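Local atomic coordinates of ABC-type transport system, molybdenum-specific extracellular solute-binding protein (Clostridium difficile, PDB entry 4KD5), a protein that probably binds molybdate or tungstate outside the cell and hands the oxyanion to an ABC transporter for import. Residues Cys56-Ser61 and Glu213-Glu218; Val196-Ala201 and Ala207-Glu212; Asp83-Asp88 and Lys222-Phe227. All blocks are in the same frame, centred on the assembly; numbering follows the deposited sequence.

Interaction 1: residues Cys56-Ser61 and Glu213-Glu218; sequences CDLFIS and EFLLSE
Leu58 and Leu215 reach toward each other and meet tip to tip, Leu58 CD2 lying 3.8 Å from Leu215 CD1. This is the tight spot of the contact. The same methyl of Leu215 is met less closely by the neighbour two residues along the strand, since Ile60 CD1 stops 4.3 Å from Leu215 CD1. The backbones stay well apart, with 10.6 Å between Ile60 CA and Leu215 CA, so side chains must reach across from both sides, and only about 77 Å² is buried between the segments. Leu58 manages this with CG anti to its backbone N (chi1 -163°), while Leu215 swings CG anti to its own carbonyl carbon. Leucine suits both places because its forked end lies far from the main chain; isoleucine, branched at CB, serves on the strand, where it also touches Ala12 of the adjacent strand. The arrangement is the ordinary layering of an alpha/beta lobe in a periplasmic-binding-protein fold: strand 58-60 turns alternate residues, Leu58 and Ile60, up to helix 205-215, and Phe59 down onto helix 65-72. Val196 and Leu84 fill in beside the touching methyls, so Leu58, Ile60 and Leu215 lie buried among apolar groups. The other flank of the helix end is different in character. Phe214 lies away from the strand, its ring meeting that of Tyr27, and packs on Val30 of the second subunit. Ser217, where the helix has ended, takes the N-cap position of helix 218-226, a task fitted to a short hydroxyl side chain; its OG lies near both Phe214 O and Lys29 O of the second subunit, but one proton cannot serve both. Beyond it the acidic chain of Glu218 is exposed, next to Lys29 of that subunit.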
loop_
_atom_site.group_PDB
_atom_site.type_symbol
_atom_site.label_atom_id
_atom_site.label_comp_id
_atom_site.label_asym_id
_atom_site.label_seq_id
_atom_site.Cartn_x
_atom_site.Cartn_y
_atom_site.Cartn_z
ATOM N N CYS A 56 -6.019 1.539 -16.696
ATOM C CA CYS A 56 -5.968 2.823 -16.014
ATOM C C CYS A 56 -5.923 2.595 -14.512
ATOM O O CYS A 56 -6.512 1.646 -14.006
ATOM C CB CYS A 56 -7.178 3.673 -16.395
ATOM S SG CYS A 56 -7.222 4.146 -18.134
ATOM N N ASP A 57 -5.212 3.462 -13.802
ATOM C CA ASP A 57 -5.056 3.317 -12.357
ATOM C C ASP A 57 -5.935 4.265 -11.553
ATOM O O ASP A 57 -6.559 3.859 -10.577
ATOM C CB ASP A 57 -3.588 3.504 -11.953
ATOM C CG ASP A 57 -2.680 2.464 -12.563
ATOM O OD1 ASP A 57 -2.843 1.273 -12.235
ATOM O OD2 ASP A 57 -1.806 2.841 -13.365
ATOM N N LEU A 58 -5.974 5.525 -11.970
ATOM C CA LEU A 58 -6.806 6.528 -11.318
ATOM C C LEU A 58 -7.608 7.284 -12.378
ATOM O O LEU A 58 -7.126 7.493 -13.496
ATOM C CB LEU A 58 -5.939 7.501 -10.514
ATOM C CG LEU A 58 -6.624 8.362 -9.450
ATOM C CD1 LEU A 58 -6.745 7.609 -8.138
ATOM C CD2 LEU A 58 -5.852 9.649 -9.231
ATOM N N PHE A 59 -8.832 7.678 -12.038
ATOM C CA PHE A 59 -9.681 8.417 -12.966
ATOM C C PHE A 59 -10.261 9.657 -12.285
ATOM O O PHE A 59 -10.854 9.564 -11.208
ATOM C CB PHE A 59 -10.789 7.504 -13.496
ATOM C CG PHE A 59 -11.776 8.193 -14.397
ATOM C CD1 PHE A 59 -11.359 9.129 -15.332
ATOM C CD2 PHE A 59 -13.121 7.871 -14.333
ATOM C CE1 PHE A 59 -12.270 9.747 -16.165
ATOM C CE2 PHE A 59 -14.038 8.483 -15.162
ATOM C CZ PHE A 59 -13.614 9.423 -16.081
ATOM N N ILE A 60 -10.065 10.816 -12.911
ATOM C CA ILE A 60 -10.643 12.067 -12.432
ATOM C C ILE A 60 -11.669 12.551 -13.452
ATOM O O ILE A 60 -11.329 12.809 -14.611
ATOM C CB ILE A 60 -9.571 13.147 -12.244
ATOM C CG1 ILE A 60 -8.340 12.568 -11.547
ATOM C CG2 ILE A 60 -10.129 14.319 -11.457
ATOM C CD1 ILE A 60 -7.205 13.563 -11.369
ATOM N N SER A 61 -12.920 12.686 -13.023
ATOM C CA SER A 61 -14.005 12.991 -13.949
ATOM C C SER A 61 -14.489 14.434 -13.852
ATOM O O SER A 61 -14.189 15.134 -12.890
ATOM C CB SER A 61 -15.174 12.043 -13.705
ATOM O OG SER A 61 -15.829 11.758 -14.917
ATOM N N GLU A 213 -4.548 10.383 -2.242
ATOM C CA GLU A 213 -4.532 11.124 -0.984
ATOM C C GLU A 213 -3.650 12.368 -1.034
ATOM O O GLU A 213 -3.830 13.284 -0.241
ATOM C CB GLU A 213 -4.172 10.224 0.201
ATOM C CG GLU A 213 -5.358 9.910 1.113
ATOM C CD GLU A 213 -5.962 11.151 1.763
ATOM O OE1 GLU A 213 -7.146 11.097 2.154
ATOM O OE2 GLU A 213 -5.256 12.175 1.896
ATOM N N PHE A 214 -2.711 12.410 -1.973
ATOM C CA PHE A 214 -1.921 13.619 -2.178
ATOM C C PHE A 214 -2.815 14.700 -2.772
ATOM O O PHE A 214 -2.714 15.872 -2.420
ATOM C CB PHE A 214 -0.729 13.365 -3.103
ATOM C CG PHE A 214 -0.014 14.619 -3.518
ATOM C CD1 PHE A 214 0.747 15.334 -2.603
ATOM C CD2 PHE A 214 -0.099 15.085 -4.822
ATOM C CE1 PHE A 214 1.409 16.496 -2.980
ATOM C CE2 PHE A 214 0.561 16.243 -5.208
ATOM C CZ PHE A 214 1.317 16.950 -4.284
ATOM N N LEU A 215 -3.691 14.280 -3.677
ATOM C CA LEU A 215 -4.639 15.178 -4.320
ATOM C C LEU A 215 -5.621 15.748 -3.302
ATOM O O LEU A 215 -6.002 16.915 -3.379
ATOM C CB LEU A 215 -5.396 14.436 -5.425
ATOM C CG LEU A 215 -4.567 13.779 -6.526
ATOM C CD1 LEU A 215 -5.455 13.045 -7.524
ATOM C CD2 LEU A 215 -3.727 14.816 -7.239
ATOM N N LEU A 216 -6.017 14.916 -2.343
ATOM C CA LEU A 216 -6.991 15.298 -1.327
ATOM C C LEU A 216 -6.318 15.983 -0.140
ATOM O O LEU A 216 -6.985 16.403 0.807
ATOM C CB LEU A 216 -7.780 14.071 -0.862
ATOM C CG LEU A 216 -8.531 13.290 -1.941
ATOM C CD1 LEU A 216 -9.039 11.961 -1.413
ATOM C CD2 LEU A 216 -9.693 14.106 -2.489
ATOM N N SER A 217 -4.993 16.100 -0.196
ATOM C CA SER A 217 -4.230 16.710 0.894
ATOM C C SER A 217 -4.189 18.233 0.785
ATOM O O SER A 217 -4.491 18.796 -0.271
ATOM C CB SER A 217 -2.806 16.154 0.930
ATOM O OG SER A 217 -2.011 16.728 -0.090
ATOM N N GLU A 218 -3.813 18.885 1.882
ATOM C CA GLU A 218 -3.774 20.343 1.948
ATOM C C GLU A 218 -2.884 20.950 0.866
ATOM O O GLU A 218 -3.270 21.911 0.207
ATOM C CB GLU A 218 -3.337 20.797 3.347
ATOM C CG GLU A 218 -4.257 20.303 4.461
ATOM C CD GLU A 218 -3.652 20.454 5.846
ATOM O OE1 GLU A 218 -2.682 21.224 5.995
ATOM O OE2 GLU A 218 -4.151 19.796 6.784
#

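Interaction 2: residues Val196-Ala201 and Ala207-Glu212; sequences VSVIKA and AAKKFE. With FMT (formic acid), chain H; FMT (formic acid), chain F.
The flat carboxylate of Glu212 is wedged against two valines of the strand. Val196 CG1 approaches it from well out of its plane, 3.7 Å from Glu212 OE1, whereas Val198 CG2 comes up to the other oxygen, 3.3 Å from Glu212 OE2. Neither touch is polar, and such apolar neighbours would tend to favour the uncharged acid, although Thr80 also touches this side chain. Glu212 gets there as a stretched chain, with CG anti to the backbone N (chi1 -176°), so its aliphatic part runs past the Val196 methyls before the acid group arrives. The second flat group, the ring of Phe211, points elsewhere and meets Tyr27 edge-to-face. One turn before Glu212, the helix comes closest to the strand: Ala208 CA is 6.2 Å from Val198 CA, and Ala208 CB rests 3.8 Å from Val198 CG1. Alanine suits this place, its single methyl allowing so close an approach. Lys209, at the margin, lays its CG beside Val198 CG2 and carries its ammonium outward, to a long, weak ion pair with Asp79. Formic acid molecules, probably from the crystallisation liquor, sit at the ends of the segments; one takes a hydrogen bond of 2.8 Å from Ala201 N to its O1. Strand and helix run almost antiparallel, 159° between short axes 8.6 Å apart, as expected of a strand whose chain turns back into a covering helix. Strand 193-198 lies beside strand 58-60, and helix 205-215 also covers strand 6-13 through Ala207 and Phe211.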
loop_
_atom_site.group_PDB
_atom_site.type_symbol
_atom_site.label_atom_id
_atom_site.label_comp_id
_atom_site.label_asym_id
_atom_site.label_seq_id
_atom_site.Cartn_x
_atom_site.Cartn_y
_atom_site.Cartn_z
ATOM N N VAL A 196 -12.943 11.769 -8.074
ATOM C CA VAL A 196 -11.778 10.938 -8.348
ATOM C C VAL A 196 -12.061 9.527 -7.833
ATOM O O VAL A 196 -12.816 9.353 -6.877
ATOM C CB VAL A 196 -10.500 11.523 -7.681
ATOM C CG1 VAL A 196 -10.627 11.523 -6.167
ATOM C CG2 VAL A 196 -9.251 10.755 -8.100
ATOM N N SER A 197 -11.480 8.517 -8.474
ATOM C CA SER A 197 -11.590 7.147 -7.975
ATOM C C SER A 197 -10.425 6.281 -8.440
ATOM O O SER A 197 -9.905 6.476 -9.538
ATOM C CB SER A 197 -12.911 6.516 -8.419
ATOM O OG SER A 197 -13.042 5.211 -7.887
ATOM N N VAL A 198 -10.018 5.326 -7.609
ATOM C CA VAL A 198 -9.043 4.325 -8.029
ATOM C C VAL A 198 -9.776 3.270 -8.856
ATOM O O VAL A 198 -10.888 2.866 -8.505
ATOM C CB VAL A 198 -8.346 3.664 -6.826
ATOM C CG1 VAL A 198 -7.417 2.550 -7.283
ATOM C CG2 VAL A 198 -7.559 4.692 -6.041
ATOM N N ILE A 199 -9.165 2.834 -9.954
ATOM C CA ILE A 199 -9.778 1.838 -10.827
ATOM C C ILE A 199 -9.577 0.425 -10.266
ATOM O O ILE A 199 -8.492 0.095 -9.791
ATOM C CB ILE A 199 -9.208 1.945 -12.249
ATOM C CG1 ILE A 199 -9.381 3.367 -12.779
ATOM C CG2 ILE A 199 -9.878 0.964 -13.183
ATOM C CD1 ILE A 199 -10.820 3.837 -12.795
ATOM N N LYS A 200 -10.623 -0.399 -10.320
ATOM C CA LYS A 200 -10.606 -1.741 -9.731
ATOM C C LYS A 200 -9.577 -2.664 -10.380
ATOM O O LYS A 200 -8.871 -3.403 -9.696
ATOM C CB LYS A 200 -12.002 -2.362 -9.831
ATOM C CG LYS A 200 -12.160 -3.694 -9.123
ATOM C CD LYS A 200 -12.133 -3.522 -7.617
ATOM C CE LYS A 200 -13.217 -4.359 -6.958
ATOM N NZ LYS A 200 -14.562 -4.080 -7.538
ATOM N N ALA A 201 -9.487 -2.606 -11.704
ATOM C CA ALA A 201 -8.590 -3.488 -12.452
ATOM C C ALA A 201 -7.121 -3.101 -12.334
ATOM O O ALA A 201 -6.247 -3.827 -12.810
ATOM C CB ALA A 201 -8.994 -3.546 -13.905
ATOM N N ALA A 207 -0.568 2.113 -4.628
ATOM C CA ALA A 207 0.152 3.262 -5.172
ATOM C C ALA A 207 -0.826 4.327 -5.679
ATOM O O ALA A 207 -0.551 5.525 -5.603
ATOM C CB ALA A 207 1.081 2.827 -6.281
ATOM N N ALA A 208 -1.968 3.879 -6.193
ATOM C CA ALA A 208 -3.000 4.788 -6.681
ATOM C C ALA A 208 -3.724 5.482 -5.526
ATOM O O ALA A 208 -4.005 6.681 -5.594
ATOM C CB ALA A 208 -3.985 4.043 -7.555
ATOM N N LYS A 209 -4.043 4.721 -4.480
ATOM C CA LYS A 209 -4.675 5.280 -3.291
ATOM C C LYS A 209 -3.792 6.343 -2.646
ATOM O O LYS A 209 -4.278 7.360 -2.159
ATOM C CB LYS A 209 -4.976 4.178 -2.269
ATOM C CG LYS A 209 -6.031 3.167 -2.688
ATOM C CD LYS A 209 -6.555 2.398 -1.466
ATOM C CE LYS A 209 -7.478 1.251 -1.871
ATOM N NZ LYS A 209 -8.288 0.708 -0.737
ATOM N N LYS A 210 -2.489 6.090 -2.639
ATOM C CA LYS A 210 -1.535 7.023 -2.049
ATOM C C LYS A 210 -1.416 8.305 -2.866
ATOM O O LYS A 210 -1.274 9.389 -2.310
ATOM C CB LYS A 210 -0.159 6.369 -1.884
ATOM C CG LYS A 210 0.128 5.829 -0.488
ATOM C CD LYS A 210 -0.874 4.768 -0.057
ATOM C CE LYS A 210 -0.549 4.228 1.332
ATOM N NZ LYS A 210 -0.554 5.294 2.379
ATOM N N PHE A 211 -1.468 8.183 -4.189
ATOM C CA PHE A 211 -1.443 9.367 -5.037
ATOM C C PHE A 211 -2.751 10.136 -4.945
ATOM O O PHE A 211 -2.767 11.358 -5.058
ATOM C CB PHE A 211 -1.142 9.024 -6.498
ATOM C CG PHE A 211 -1.253 10.206 -7.423
ATOM C CD1 PHE A 211 -0.400 11.294 -7.286
ATOM C CD2 PHE A 211 -2.214 10.235 -8.421
ATOM C CE1 PHE A 211 -0.505 12.388 -8.134
ATOM C CE2 PHE A 211 -2.321 11.325 -9.272
ATOM C CZ PHE A 211 -1.466 12.401 -9.128
ATOM N N GLU A 212 -3.851 9.418 -4.747
ATOM C CA GLU A 212 -5.149 10.065 -4.583
ATOM C C GLU A 212 -5.169 10.893 -3.300
ATOM O O GLU A 212 -5.739 11.985 -3.266
ATOM C CB GLU A 212 -6.287 9.037 -4.566
ATOM C CG GLU A 212 -7.671 9.672 -4.486
ATOM C CD GLU A 212 -8.792 8.663 -4.314
ATOM O OE1 GLU A 212 -9.756 8.983 -3.591
ATOM O OE2 GLU A 212 -8.720 7.564 -4.904
HETATM C C FMT H . -11.882 -1.525 -14.363
HETATM O O1 FMT H . -11.703 -1.994 -13.237
HETATM O O2 FMT H . -11.365 -1.949 -15.397
HETATM C C FMT F . 1.687 -0.711 -5.091
HETATM O O1 FMT F . 0.566 -0.966 -5.531
HETATM O O2 FMT F . 1.895 -0.194 -3.993
#

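Interaction 3: residues Asp83-Asp88 and Lys222-Phe227; sequences DLVKND and KIFEEF
Strand 82-94 is the long strand that leaves one lobe for the other in this type 2 periplasmic-binding-protein fold, and near its start the C-terminal helix 218-226 packs against it through Phe224. Two consecutive residues, Leu84 and Val85, both turn toward that helix, which a regular strand would not allow. The cause is Leu84, whose psi of -73° departs from the extended form; Leu84 and Val85 both bond through their backbones to Tyr194, consistent with a beta bulge. Phe224 crosses each of these side chains at about a right angle and is shared between them. Val85 CG1 sits at the root of the ring, 3.7 Å from Phe224 CB and as far from Phe224 CG, while Leu84 CD2 is at the far end, 3.8 Å from Phe224 CZ. Both methyl groups come in obliquely. With CG anti to its carbonyl carbon (chi1 -74°), the phenyl group reaches across to the strand, and the CA atoms of Val85 and Phe224 can stay 7.5 Å apart. A large, flat hydrocarbon is apt here, being long enough to touch both residues; valine, branched at CB, puts a methyl against the root of the phenyl group, and leucine extends to meet the ring's tip. The contact is entirely apolar, about 132 Å² in all, but it is flanked by a polar tie, since Leu84 O accepts a hydrogen bond from Gln221 NE2. Further along, Asn87 ND2 binds Ser170 and Tyr194, tying the strand to its surroundings. Around the ring, Ala19 of helix 17-28 and Leu215 of helix 205-215 close in, and Ile223 presses on helix 17-28, so helix 218-226 packs between helix 17-28 and strand 82-94, whose neighbour in the sheet is strand 193-198.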
loop_
_atom_site.group_PDB
_atom_site.type_symbol
_atom_site.label_atom_id
_atom_site.label_comp_id
_atom_site.label_asym_id
_atom_site.label_seq_id
_atom_site.Cartn_x
_atom_site.Cartn_y
_atom_site.Cartn_z
ATOM N N ASP A 83 -14.893 13.357 -3.846
ATOM C CA ASP A 83 -14.926 14.596 -4.598
ATOM C C ASP A 83 -13.592 15.306 -4.429
ATOM O O ASP A 83 -13.251 15.739 -3.328
ATOM C CB ASP A 83 -16.082 15.478 -4.119
ATOM C CG ASP A 83 -17.434 14.896 -4.464
ATOM O OD1 ASP A 83 -17.507 14.138 -5.446
ATOM O OD2 ASP A 83 -18.413 15.190 -3.745
ATOM N N LEU A 84 -12.830 15.390 -5.516
ATOM C CA LEU A 84 -11.509 16.001 -5.481
ATOM C C LEU A 84 -11.609 17.514 -5.292
ATOM O O LEU A 84 -11.312 18.036 -4.213
ATOM C CB LEU A 84 -10.747 15.663 -6.762
ATOM C CG LEU A 84 -9.306 16.138 -6.861
ATOM C CD1 LEU A 84 -8.604 15.818 -5.563
ATOM C CD2 LEU A 84 -8.607 15.478 -8.039
ATOM N N VAL A 85 -12.031 18.209 -6.345
ATOM C CA VAL A 85 -12.285 19.642 -6.265
ATOM C C VAL A 85 -13.621 19.974 -6.911
ATOM O O VAL A 85 -14.258 19.122 -7.532
ATOM C CB VAL A 85 -11.183 20.478 -6.940
ATOM C CG1 VAL A 85 -9.825 20.147 -6.355
ATOM C CG2 VAL A 85 -11.179 20.241 -8.444
ATOM N N LYS A 86 -14.039 21.222 -6.760
ATOM C CA LYS A 86 -15.244 21.694 -7.415
ATOM C C LYS A 86 -14.950 23.040 -8.051
ATOM O O LYS A 86 -13.994 23.716 -7.669
ATOM C CB LYS A 86 -16.404 21.796 -6.421
ATOM C CG LYS A 86 -16.179 22.807 -5.305
ATOM C CD LYS A 86 -17.316 22.806 -4.274
ATOM C CE LYS A 86 -18.361 21.724 -4.521
ATOM N NZ LYS A 86 -18.005 20.407 -3.917
ATOM N N ASN A 87 -15.757 23.427 -9.031
ATOM C CA ASN A 87 -15.573 24.722 -9.666
ATOM C C ASN A 87 -16.636 25.702 -9.203
ATOM O O ASN A 87 -17.614 25.310 -8.566
ATOM C CB ASN A 87 -15.603 24.583 -11.188
ATOM C CG ASN A 87 -14.426 25.258 -11.854
ATOM O OD1 ASN A 87 -13.970 26.316 -11.412
ATOM N ND2 ASN A 87 -13.917 24.645 -12.919
ATOM N N ASP A 88 -16.435 26.976 -9.511
ATOM C CA ASP A 88 -17.440 27.988 -9.224
ATOM C C ASP A 88 -17.898 28.655 -10.508
ATOM O O ASP A 88 -17.095 28.888 -11.409
ATOM C CB ASP A 88 -16.897 29.034 -8.246
ATOM C CG ASP A 88 -17.320 28.770 -6.816
ATOM O OD1 ASP A 88 -18.423 28.222 -6.621
ATOM O OD2 ASP A 88 -16.555 29.107 -5.889
ATOM N N LYS A 222 -4.268 22.969 -2.403
ATOM C CA LYS A 222 -3.736 24.305 -2.671
ATOM C C LYS A 222 -3.164 24.443 -4.081
ATOM O O LYS A 222 -3.097 25.545 -4.620
ATOM C CB LYS A 222 -2.676 24.696 -1.632
ATOM C CG LYS A 222 -3.235 25.048 -0.260
ATOM C CD LYS A 222 -2.160 25.656 0.634
ATOM C CE LYS A 222 -2.662 25.865 2.057
ATOM N NZ LYS A 222 -1.623 26.496 2.929
ATOM N N ILE A 223 -2.743 23.326 -4.665
ATOM C CA ILE A 223 -2.259 23.321 -6.044
ATOM C C ILE A 223 -3.420 23.540 -7.013
ATOM O O ILE A 223 -3.319 24.340 -7.944
ATOM C CB ILE A 223 -1.504 22.015 -6.380
ATOM C CG1 ILE A 223 -0.121 22.022 -5.728
ATOM C CG2 ILE A 223 -1.352 21.841 -7.880
ATOM C CD1 ILE A 223 0.690 20.786 -6.029
ATOM N N PHE A 224 -4.525 22.842 -6.779
ATOM C CA PHE A 224 -5.711 23.001 -7.607
ATOM C C PHE A 224 -6.305 24.404 -7.471
ATOM O O PHE A 224 -6.957 24.893 -8.391
ATOM C CB PHE A 224 -6.762 21.942 -7.254
ATOM C CG PHE A 224 -6.433 20.562 -7.752
ATOM C CD1 PHE A 224 -6.464 20.272 -9.107
ATOM C CD2 PHE A 224 -6.115 19.548 -6.862
ATOM C CE1 PHE A 224 -6.168 18.996 -9.565
ATOM C CE2 PHE A 224 -5.823 18.273 -7.315
ATOM C CZ PHE A 224 -5.849 17.999 -8.671
ATOM N N GLU A 225 -6.069 25.051 -6.332
ATOM C CA GLU A 225 -6.570 26.406 -6.093
ATOM C C GLU A 225 -5.732 27.488 -6.787
ATOM O O GLU A 225 -6.190 28.616 -6.972
ATOM C CB GLU A 225 -6.718 26.670 -4.585
ATOM C CG GLU A 225 -7.798 25.815 -3.924
ATOM C CD GLU A 225 -7.681 25.765 -2.410
ATOM O OE1 GLU A 225 -6.877 26.535 -1.845
ATOM O OE2 GLU A 225 -8.394 24.949 -1.785
ATOM N N GLU A 226 -4.509 27.137 -7.172
ATOM C CA GLU A 226 -3.685 28.019 -7.994
ATOM C C GLU A 226 -4.294 28.135 -9.383
ATOM O O GLU A 226 -4.079 29.113 -10.092
ATOM C CB GLU A 226 -2.259 27.470 -8.116
ATOM C CG GLU A 226 -1.483 27.372 -6.813
ATOM C CD GLU A 226 -0.158 26.644 -6.977
ATOM O OE1 GLU A 226 0.225 26.356 -8.130
ATOM O OE2 GLU A 226 0.501 26.356 -5.956
ATOM N N PHE A 227 -5.053 27.118 -9.768
ATOM C CA PHE A 227 -5.580 27.040 -11.121
ATOM C C PHE A 227 -7.076 27.343 -11.178
ATOM O O PHE A 227 -7.744 27.044 -12.171
ATOM C CB PHE A 227 -5.243 25.677 -11.742
ATOM C CG PHE A 227 -3.767 25.467 -11.972
ATOM C CD1 PHE A 227 -3.190 25.805 -13.187
ATOM C CD2 PHE A 227 -2.954 24.957 -10.970
ATOM C CE1 PHE A 227 -1.831 25.627 -13.403
ATOM C CE2 PHE A 227 -1.594 24.776 -11.179
ATOM C CZ PHE A 227 -1.033 25.111 -12.397
#

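All three contacts lay the last helices of the chain on one sheet. Interactions 1 and 2 are centred 7 Å apart and share helix 205-215; their strands, 58-60 and 193-198, are antiparallel neighbours joined by backbone bonds such as Phe59 N to Ser197 O. Interaction 3 lies 12 Å from interaction 1 and 18 Å from interaction 2, on the following helix 218-226 and on strand 82-94, next to 193-198. Interaction 2 is local and nested inside the loops closed by the others, which cross each other. Interactions 1 and 3 thus bring the last two helices back onto much earlier strands, while interaction 2 joins neighbours in sequence.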